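Local coordinates for protein galactitol-1-phosphate 5-dehydrogenase (Escherichia coli, PDB 4UEJ) that oxidises galactitol 1-phosphate to D-tagatose 6-phosphate with NAD+ as a zinc-dependent dehydrogenase of the alcohol dehydrogenase family, at residues 141-153 with 171-183. Residues are numbered along the deposited sequence; the frame is centred on the assembly and turned at random.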
loop_
_atom_site.group_PDB
_atom_site.type_symbol
_atom_site.label_atom_id
_atom_site.label_comp_id
_atom_site.label_asym_id
_atom_site.label_seq_id
_atom_site.Cartn_x
_atom_site.Cartn_y
_atom_site.Cartn_z
ATOM N N ALA A 141 -1.316 -28.254 -14.599
ATOM C CA ALA A 141 -0.111 -27.703 -13.980
ATOM C C ALA A 141 -0.100 -26.184 -13.999
ATOM O O ALA A 141 0.761 -25.559 -13.373
ATOM C CB ALA A 141 1.133 -28.232 -14.666
ATOM N N PHE A 142 -1.062 -25.578 -14.689
ATOM C CA PHE A 142 -1.071 -24.121 -14.774
ATOM C C PHE A 142 -2.083 -23.494 -13.846
ATOM O O PHE A 142 -2.116 -22.268 -13.706
ATOM C CB PHE A 142 -1.341 -23.662 -16.212
ATOM C CG PHE A 142 -0.152 -23.796 -17.114
ATOM C CD1 PHE A 142 0.101 -24.984 -17.767
ATOM C CD2 PHE A 142 0.731 -22.739 -17.280
ATOM C CE1 PHE A 142 1.203 -25.115 -18.603
ATOM C CE2 PHE A 142 1.834 -22.865 -18.111
ATOM C CZ PHE A 142 2.070 -24.061 -18.770
ATOM N N ILE A 143 -2.899 -24.321 -13.197
ATOM C CA ILE A 143 -3.940 -23.764 -12.335
ATOM C C ILE A 143 -3.361 -22.960 -11.179
ATOM O O ILE A 143 -3.821 -21.851 -10.912
ATOM C CB ILE A 143 -4.849 -24.858 -11.787
ATOM C CG1 ILE A 143 -5.639 -25.468 -12.939
ATOM C CG2 ILE A 143 -5.807 -24.297 -10.736
ATOM C CD1 ILE A 143 -6.748 -26.352 -12.469
ATOM N N GLU A 144 -2.358 -23.511 -10.501
ATOM C CA GLU A 144 -1.732 -22.815 -9.394
ATOM C C GLU A 144 -1.144 -21.448 -9.829
ATOM O O GLU A 144 -1.452 -20.423 -9.199
ATOM C CB GLU A 144 -0.684 -23.728 -8.741
ATOM C CG GLU A 144 -0.299 -23.339 -7.326
ATOM C CD GLU A 144 0.787 -22.302 -7.277
ATOM O OE1 GLU A 144 1.347 -21.978 -8.343
ATOM O OE2 GLU A 144 1.067 -21.791 -6.169
ATOM N N PRO A 145 -0.346 -21.404 -10.920
ATOM C CA PRO A 145 0.141 -20.067 -11.293
ATOM C C PRO A 145 -0.957 -19.104 -11.790
ATOM O O PRO A 145 -0.813 -17.886 -11.574
ATOM C CB PRO A 145 1.183 -20.364 -12.397
ATOM C CG PRO A 145 0.940 -21.767 -12.820
ATOM C CD PRO A 145 0.414 -22.470 -11.602
ATOM N N ILE A 146 -2.040 -19.614 -12.375
ATOM C CA ILE A 146 -3.179 -18.753 -12.714
ATOM C C ILE A 146 -3.735 -18.101 -11.455
ATOM O O ILE A 146 -4.007 -16.900 -11.422
ATOM C CB ILE A 146 -4.288 -19.530 -13.406
ATOM C CG1 ILE A 146 -3.814 -19.948 -14.796
ATOM C CG2 ILE A 146 -5.547 -18.661 -13.577
ATOM C CD1 ILE A 146 -4.690 -20.991 -15.387
ATOM N N THR A 147 -3.885 -18.899 -10.405
ATOM C CA THR A 147 -4.515 -18.364 -9.205
ATOM C C THR A 147 -3.688 -17.291 -8.520
ATOM O O THR A 147 -4.235 -16.539 -7.740
ATOM C CB THR A 147 -4.836 -19.452 -8.155
ATOM O OG1 THR A 147 -3.625 -20.061 -7.680
ATOM C CG2 THR A 147 -5.793 -20.504 -8.753
ATOM N N VAL A 148 -2.387 -17.228 -8.789
ATOM C CA VAL A 148 -1.563 -16.161 -8.223
ATOM C C VAL A 148 -2.112 -14.788 -8.642
ATOM O O VAL A 148 -2.383 -13.912 -7.795
ATOM C CB VAL A 148 -0.102 -16.290 -8.652
ATOM C CG1 VAL A 148 0.697 -15.100 -8.180
ATOM C CG2 VAL A 148 0.494 -17.584 -8.092
ATOM N N GLY A 149 -2.288 -14.611 -9.945
ATOM C CA GLY A 149 -2.823 -13.379 -10.487
ATOM C C GLY A 149 -4.257 -13.164 -10.062
ATOM O O GLY A 149 -4.643 -12.049 -9.736
ATOM N N LEU A 150 -5.044 -14.235 -10.049
ATOM C CA LEU A 150 -6.435 -14.135 -9.657
ATOM C C LEU A 150 -6.556 -13.684 -8.209
ATOM O O LEU A 150 -7.469 -12.940 -7.870
ATOM C CB LEU A 150 -7.168 -15.459 -9.837
ATOM C CG LEU A 150 -7.397 -15.865 -11.298
ATOM C CD1 LEU A 150 -8.236 -17.153 -11.321
ATOM C CD2 LEU A 150 -8.133 -14.761 -12.028
ATOM N N HIS A 151 -5.642 -14.150 -7.365
ATOM C CA HIS A 151 -5.672 -13.767 -5.955
ATOM C C HIS A 151 -5.424 -12.273 -5.802
ATOM O O HIS A 151 -6.101 -11.606 -5.020
ATOM C CB HIS A 151 -4.627 -14.536 -5.147
ATOM C CG HIS A 151 -4.681 -14.234 -3.684
ATOM N ND1 HIS A 151 -5.772 -14.553 -2.900
ATOM C CD2 HIS A 151 -3.802 -13.614 -2.864
ATOM C CE1 HIS A 151 -5.557 -14.148 -1.662
ATOM N NE2 HIS A 151 -4.360 -13.584 -1.609
ATOM N N ALA A 152 -4.454 -11.758 -6.549
ATOM C CA ALA A 152 -4.202 -10.308 -6.551
ATOM C C ALA A 152 -5.414 -9.518 -7.039
ATOM O O ALA A 152 -5.772 -8.511 -6.412
ATOM C CB ALA A 152 -2.989 -9.975 -7.381
ATOM N N PHE A 153 -6.048 -9.948 -8.138
ATOM C CA PHE A 153 -7.292 -9.295 -8.585
ATOM C C PHE A 153 -8.372 -9.321 -7.500
ATOM O O PHE A 153 -9.095 -8.344 -7.283
ATOM C CB PHE A 153 -7.847 -9.955 -9.858
ATOM C CG PHE A 153 -6.978 -9.776 -11.072
ATOM C CD1 PHE A 153 -6.081 -8.725 -11.161
ATOM C CD2 PHE A 153 -7.049 -10.676 -12.124
ATOM C CE1 PHE A 153 -5.279 -8.562 -12.286
ATOM C CE2 PHE A 153 -6.245 -10.514 -13.254
ATOM C CZ PHE A 153 -5.352 -9.470 -13.324
ATOM N N THR A 171 5.711 -16.075 -16.670
ATOM C CA THR A 171 4.467 -16.823 -16.806
ATOM C C THR A 171 3.314 -16.244 -15.983
ATOM O O THR A 171 2.199 -16.118 -16.468
ATOM C CB THR A 171 4.655 -18.286 -16.431
ATOM O OG1 THR A 171 5.689 -18.832 -17.254
ATOM C CG2 THR A 171 3.365 -19.052 -16.673
ATOM N N ILE A 172 3.587 -15.900 -14.725
ATOM C CA ILE A 172 2.560 -15.330 -13.871
ATOM C C ILE A 172 1.962 -14.079 -14.503
ATOM O O ILE A 172 0.745 -13.931 -14.578
ATOM C CB ILE A 172 3.115 -14.975 -12.479
ATOM C CG1 ILE A 172 3.622 -16.232 -11.777
ATOM C CG2 ILE A 172 2.041 -14.297 -11.633
ATOM C CD1 ILE A 172 2.546 -17.250 -11.563
ATOM N N GLY A 173 2.828 -13.193 -14.967
ATOM C CA GLY A 173 2.387 -11.973 -15.635
ATOM C C GLY A 173 1.586 -12.199 -16.908
ATOM O O GLY A 173 0.565 -11.547 -17.138
ATOM N N LEU A 174 2.048 -13.110 -17.761
ATOM C CA LEU A 174 1.324 -13.375 -18.985
ATOM C C LEU A 174 -0.038 -13.979 -18.687
ATOM O O LEU A 174 -1.008 -13.669 -19.363
ATOM C CB LEU A 174 2.126 -14.302 -19.898
ATOM C CG LEU A 174 3.389 -13.657 -20.464
ATOM C CD1 LEU A 174 4.279 -14.687 -21.175
ATOM C CD2 LEU A 174 2.992 -12.537 -21.427
ATOM N N LEU A 175 -0.114 -14.853 -17.681
ATOM C CA LEU A 175 -1.411 -15.418 -17.288
ATOM C C LEU A 175 -2.335 -14.315 -16.775
ATOM O O LEU A 175 -3.527 -14.289 -17.093
ATOM C CB LEU A 175 -1.241 -16.507 -16.229
ATOM C CG LEU A 175 -0.626 -17.813 -16.780
ATOM C CD1 LEU A 175 -0.152 -18.692 -15.611
ATOM C CD2 LEU A 175 -1.613 -18.559 -17.623
ATOM N N ALA A 176 -1.771 -13.405 -15.988
ATOM C CA ALA A 176 -2.536 -12.290 -15.450
ATOM C C ALA A 176 -3.130 -11.414 -16.555
ATOM O O ALA A 176 -4.255 -10.930 -16.438
ATOM C CB ALA A 176 -1.666 -11.453 -14.517
ATOM N N ILE A 177 -2.384 -11.205 -17.630
ATOM C CA ILE A 177 -2.926 -10.482 -18.775
ATOM C C ILE A 177 -4.160 -11.164 -19.318
ATOM O O ILE A 177 -5.194 -10.519 -19.521
ATOM C CB ILE A 177 -1.891 -10.356 -19.891
ATOM C CG1 ILE A 177 -0.745 -9.457 -19.422
ATOM C CG2 ILE A 177 -2.549 -9.832 -21.166
ATOM C CD1 ILE A 177 0.451 -9.466 -20.349
ATOM N N GLN A 178 -4.050 -12.472 -19.546
ATOM C CA GLN A 178 -5.156 -13.253 -20.071
ATOM C C GLN A 178 -6.367 -13.216 -19.146
ATOM O O GLN A 178 -7.504 -13.086 -19.611
ATOM C CB GLN A 178 -4.718 -14.700 -20.310
ATOM C CG GLN A 178 -3.579 -14.841 -21.287
ATOM C CD GLN A 178 -3.232 -16.292 -21.533
ATOM O OE1 GLN A 178 -4.083 -17.161 -21.401
ATOM N NE2 GLN A 178 -1.981 -16.562 -21.885
ATOM N N CYS A 179 -6.123 -13.314 -17.837
ATOM C CA CYS A 179 -7.227 -13.291 -16.882
ATOM C C CYS A 179 -7.895 -11.913 -16.840
ATOM O O CYS A 179 -9.118 -11.827 -16.837
ATOM C CB CYS A 179 -6.754 -13.690 -15.491
ATOM S SG CYS A 179 -6.361 -15.460 -15.388
ATOM N N ALA A 180 -7.092 -10.855 -16.854
ATOM C CA ALA A 180 -7.639 -9.495 -16.866
ATOM C C ALA A 180 -8.571 -9.275 -18.049
ATOM O O ALA A 180 -9.631 -8.675 -17.911
ATOM C CB ALA A 180 -6.511 -8.462 -16.881
ATOM N N VAL A 181 -8.174 -9.751 -19.222
ATOM C CA VAL A 181 -9.015 -9.619 -20.399
ATOM C C VAL A 181 -10.319 -10.389 -20.215
ATOM O O VAL A 181 -11.400 -9.882 -20.505
ATOM C CB VAL A 181 -8.278 -10.109 -21.660
ATOM C CG1 VAL A 181 -9.210 -10.111 -22.847
ATOM C CG2 VAL A 181 -7.078 -9.208 -21.913
ATOM N N ALA A 182 -10.212 -11.606 -19.697
ATOM C CA ALA A 182 -11.367 -12.477 -19.574
ATOM C C ALA A 182 -12.372 -11.960 -18.542
ATOM O O ALA A 182 -13.582 -12.219 -18.637
ATOM C CB ALA A 182 -10.906 -13.892 -19.208
ATOM N N LEU A 183 -11.861 -11.227 -17.566
ATOM C CA LEU A 183 -12.637 -10.756 -16.429
ATOM C C LEU A 183 -13.103 -9.318 -16.620
ATOM O O LEU A 183 -13.593 -8.682 -15.686
ATOM C CB LEU A 183 -11.816 -10.868 -15.151
ATOM C CG LEU A 183 -11.392 -12.299 -14.794
ATOM C CD1 LEU A 183 -10.360 -12.241 -13.709
ATOM C CD2 LEU A 183 -12.585 -13.123 -14.368
HETATM O O HOH W 1 -1.143 -15.382 -12.737
#
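Phe153 lays the edge of its ring along helix 171-182: CZ lies 3.6 Å from Ala176 O, near the ring plane, CE2 meets Cys179 CB at the same edge, and CZ also touches Ala180 CB. One face lies over its own helix, with Gly149 O 3.5 Å above the ring plane and offset toward the rim. Replacing the ring by an alanine is likely to open a gap beside Ala176, Cys179 and Ala180 and to deprive Leu183 CD1, which also packs on Leu150 CD2, of one neighbour. Further along, Cys179 SG touches two aliphatic branches, Ile146 CG2 at 3.8 Å and Leu150 CD2 at 3.9 Å. Ile146 and Leu175 cross at about a right angle, joined through CG1 and CD2, while Leu175 CD1 reaches back to Pro145 CB. With CG1 of Ile172 anti to the carbonyl carbon (chi1 -62°) in one of its two deposited conformers, CG2 packs on Val148 CG1 and CD1 on Pro145 CB.

No direct hydrogen bond joins the segments, yet one water lies within hydrogen-bonding distance of Pro145 O (2.8 Å) and Ile172 O (3.0 Å), and Gly149 N donates weakly to it. The lack of a side chain at Gly149 is consistent with this closeness, since a modelled CB would lie a tight 3.3 Å from Ala176 CB; the axes approach to 8.4 Å and cross at -62°.

Around these contacts, Leu232 and Leu234 of strand 231-235 cover Phe153, and Ala302 and Leu306 of helix 297-307 back Ile146. Helix 171-182 follows the glycine-rich turn of a Rossmann-type fold, and segment 141-153 carries Glu144, a catalytic-zinc ligand by similarity. Apolar contacts plus one water imply that van der Waals packing chiefly joins the nucleotide-binding fold to the helix beside the zinc site.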